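Local coordinates for protein transcriptional regulator (Vibrio vulnificus, PDB 4IVN) that probably represses transcription of the nan genes for sialic acid catabolism and binds the amino-sugar phosphate ManNAc-6P through its SIS domain, at residues V181-S186 / A238-A243; P214-S217 / E221-V224. One frame throughout, in Å; residues are numbered along the deposited sequence.

Interaction 1: V181-S186 / A238-A243; sequences VSSSGS and ASKVGA
K240 and S183 meet through a single hydrogen bond between a helix and the serine-rich phosphosugar loop of the SIS fold, an alpha/beta domain with a parallel sheet. NZ of K240 donates to OG of S183 over 2.8 Å, and the CB-OG...NZ angle of about 128° brings the donor in obliquely to the hydroxyl. The contact is narrow: apart from NZ, the lysine atom nearest that hydroxyl is CE, at 3.6 Å from OG of S183. Separation of the backbones explains this, because the closest CA atoms, those of S183 and S239, stand 7.8 Å apart and the lysine must span the gap. Its chain does not run straight. It bends at the second and third torsions (chi3 102°), which carries the ammonium group across to the loop, past A137 and S138 of helix 137-151.

A second shell surrounds the pair. E229 forms a long, weak ion pair with NZ of K240, so the ammonium probably has some charge compensation as well as the serine. On the helix, OG of S239 is bonded to the carbonyl of R227. On the loop, the backbone of S183 is hydrogen-bonded to that of N209. The bound ManNAc-6P is held directly: the backbone N atoms of S183 and S184 and the hydroxyl of S182 each bond a different ligand oxygen. The lysine acts at one remove, through S183, and its positive charge may add to a field favourable to the anion.

Within 182-186 the loop turns on itself. S184 forms an ST turn, its OG accepting from the backbone N of S186 at 2.8 Å. A weak bond joins N of G185 to OG of S182 at 2.9 Å. Finally, OG of S186 donates to O of S184 at 2.8 Å, from a position 50° out of the carbonyl plane.

Interaction 2: P214-S217 / E221-V224; sequences PLSS and EMLV
S216 and M222 mark the closest approach of the two backbones, with CA atoms 7.3 Å apart, where the loop turning into a short 3-10 segment passes the last strand of the parallel sheet, 221-224. No hydrogen bond crosses this gap; one side chain bridges it. M222 points from the strand toward the loop, and its terminal methyl does the touching. CE of M222 lies 3.3 Å from CB of S216 and also 3.3 Å from CA of S216, so the methyl rests on the body of the serine. The pair with CB is tighter than ordinary van der Waals contact. SD follows behind, 4.0 Å from CB of S216, so the sulfur is the more distant of the two thioether atoms. The path of the methionine accounts for this: the chain bends at its second torsion (chi2 -138°), then extends with CE anti to CB (chi3 164°), which sends the methyl outward as the leading atom.

The same methyl reaches the backbone of the preceding residue, with CE of M222 at 4.0 Å from C of L215. The leucine side chain stays further off, packing on S182, on A194 of helix 188-199 and on S206 of strand 204-208. S206 is a surface it shares with M222, which also touches S213, so the methionine is flanked by the neighbouring strand and the loop.

The serine hydroxyl plays a separate role. OG of S216 is bonded to the carbonyl of S213, and the CE...CB-OG angle of about 127° places it on the far side of CB from the methyl. Carbon therefore meets carbon here: the methionine offers an apolar tip to the serine's CA and CB, while the hydroxyl is engaged with the S213 carbonyl, inside the loop. The result is an apolar, non-directional contact, pressed slightly tight at the methyl.

The centres of the two interactions lie about 11 Å apart within one SIS domain, and interaction 2 is nested between the segments of interaction 1 along the chain. The order runs from the loop after strand 176-181, through the 214-217 segment and the edge strand 221-224, to helix 237-257, which follows that strand. The two first segments also touch directly: O of G185 and N of L215 are 3.1 Å apart, a probable hydrogen bond, and CB of S182 packs on CD2 of L215 at 4.0 Å. The ligand-binding loop is therefore joined, through G185 and S182, to the 214-217 segment, which M222 in turn ties to the edge strand.

Interaction 1: V181-S186 / A238-A243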
# COMPACT_ATOMS: atom_id res chain seq x y z
N VAL A 181 3.40 12.49 -3.95
CA VAL A 181 3.99 11.24 -3.46
C VAL A 181 4.99 10.69 -4.45
O VAL A 181 4.64 10.29 -5.57
CB VAL A 181 2.90 10.15 -3.22
CG1 VAL A 181 3.53 8.89 -2.52
CG2 VAL A 181 1.75 10.80 -2.38
N SER A 182 6.25 10.66 -4.06
CA SER A 182 7.36 10.29 -4.97
C SER A 182 8.55 9.93 -4.06
O SER A 182 8.99 10.79 -3.32
CB SER A 182 7.73 11.51 -5.83
OG SER A 182 8.85 11.23 -6.67
N SER A 183 9.08 8.72 -4.15
CA SER A 183 10.25 8.35 -3.32
C SER A 183 11.44 9.18 -3.76
O SER A 183 12.23 9.62 -2.92
CB SER A 183 10.63 6.87 -3.56
OG SER A 183 9.83 6.03 -2.72
N SER A 184 11.58 9.37 -5.08
CA SER A 184 12.72 10.06 -5.60
C SER A 184 12.59 11.58 -5.63
O SER A 184 13.62 12.26 -5.88
CB SER A 184 13.02 9.59 -7.03
OG SER A 184 11.98 10.09 -7.91
N GLY A 185 11.36 12.09 -5.56
CA GLY A 185 11.07 13.48 -5.95
C GLY A 185 11.68 13.86 -7.28
O GLY A 185 12.01 15.04 -7.47
N SER A 186 11.82 12.90 -8.22
CA SER A 186 12.50 13.19 -9.50
C SER A 186 11.67 12.71 -10.68
O SER A 186 12.18 12.68 -11.79
CB SER A 186 13.93 12.59 -9.54
OG SER A 186 14.75 12.96 -8.36
N ALA A 238 10.36 -2.31 1.54
CA ALA A 238 10.96 -1.61 2.64
C ALA A 238 10.92 -0.04 2.42
O ALA A 238 10.79 0.71 3.39
CB ALA A 238 12.38 -2.14 2.93
N SER A 239 10.92 0.42 1.17
CA SER A 239 10.74 1.85 0.89
C SER A 239 9.27 2.30 1.01
O SER A 239 8.98 3.36 1.60
CB SER A 239 11.23 2.19 -0.49
OG SER A 239 12.62 1.94 -0.49
N LYS A 240 8.35 1.48 0.54
CA LYS A 240 6.96 1.84 0.57
C LYS A 240 6.38 1.73 1.99
O LYS A 240 5.46 2.46 2.35
CB LYS A 240 6.14 0.93 -0.37
CG LYS A 240 6.52 1.02 -1.87
CD LYS A 240 6.40 2.45 -2.49
CE LYS A 240 7.75 3.14 -2.64
NZ LYS A 240 7.61 4.44 -3.46
N VAL A 241 6.91 0.82 2.80
CA VAL A 241 6.31 0.61 4.10
C VAL A 241 6.53 1.86 4.94
O VAL A 241 5.65 2.27 5.69
CB VAL A 241 6.77 -0.70 4.77
CG1 VAL A 241 8.14 -0.53 5.41
CG2 VAL A 241 5.75 -1.11 5.84
N GLY A 242 7.66 2.52 4.81
CA GLY A 242 7.81 3.74 5.60
C GLY A 242 6.97 4.90 5.09
O GLY A 242 6.55 5.74 5.90
N ALA A 243 6.77 4.96 3.76
CA ALA A 243 5.88 6.02 3.12
C ALA A 243 4.44 5.81 3.64
O ALA A 243 3.77 6.77 4.10
CB ALA A 243 5.96 5.98 1.60

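Interaction 2: P214-S217 / E221-V224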
# COMPACT_ATOMS: atom_id res chain seq x y z
N PRO A 214 14.58 17.44 -6.69
CA PRO A 214 13.86 18.49 -7.44
C PRO A 214 12.52 18.89 -6.77
O PRO A 214 12.06 20.09 -6.79
CB PRO A 214 13.57 17.80 -8.77
CG PRO A 214 14.74 16.85 -8.97
CD PRO A 214 15.15 16.40 -7.59
N LEU A 215 11.84 17.89 -6.23
CA LEU A 215 10.56 18.11 -5.56
C LEU A 215 10.69 18.94 -4.29
O LEU A 215 9.80 19.75 -3.93
CB LEU A 215 9.81 16.75 -5.37
CG LEU A 215 8.37 16.76 -4.78
CD1 LEU A 215 7.44 17.54 -5.69
CD2 LEU A 215 7.78 15.31 -4.65
N SER A 216 11.80 18.81 -3.56
CA SER A 216 11.87 19.61 -2.31
C SER A 216 11.82 21.11 -2.52
O SER A 216 11.27 21.82 -1.70
CB SER A 216 12.99 19.18 -1.37
OG SER A 216 14.14 19.09 -2.12
N SER A 217 12.27 21.62 -3.65
CA SER A 217 12.19 23.03 -3.81
C SER A 217 10.78 23.42 -4.32
O SER A 217 10.54 24.56 -4.61
CB SER A 217 13.31 23.50 -4.78
OG SER A 217 12.85 23.29 -6.11
N GLU A 221 5.91 21.63 2.76
CA GLU A 221 6.37 20.76 3.82
C GLU A 221 6.85 19.42 3.23
O GLU A 221 6.43 19.07 2.12
CB GLU A 221 5.20 20.42 4.77
CG GLU A 221 4.36 21.61 5.30
CD GLU A 221 5.01 22.48 6.41
OE1 GLU A 221 6.15 22.13 6.86
OE2 GLU A 221 4.35 23.51 6.86
N MET A 222 7.62 18.63 3.97
CA MET A 222 8.02 17.31 3.46
C MET A 222 7.98 16.32 4.62
O MET A 222 8.34 16.67 5.72
CB MET A 222 9.50 17.33 3.02
CG MET A 222 9.77 17.64 1.57
SD MET A 222 11.08 16.55 0.88
CE MET A 222 10.79 16.82 -0.87
N LEU A 223 7.60 15.08 4.36
CA LEU A 223 7.80 14.02 5.37
C LEU A 223 8.65 13.03 4.60
O LEU A 223 8.39 12.83 3.45
CB LEU A 223 6.49 13.40 5.82
CG LEU A 223 5.60 14.23 6.75
CD1 LEU A 223 4.44 13.41 7.27
CD2 LEU A 223 6.39 14.87 7.89
N VAL A 224 9.70 12.53 5.23
CA VAL A 224 10.69 11.68 4.59
C VAL A 224 10.71 10.31 5.22
O VAL A 224 10.96 10.17 6.38
CB VAL A 224 12.09 12.37 4.70
CG1 VAL A 224 13.22 11.43 4.21
CG2 VAL A 224 12.03 13.70 3.92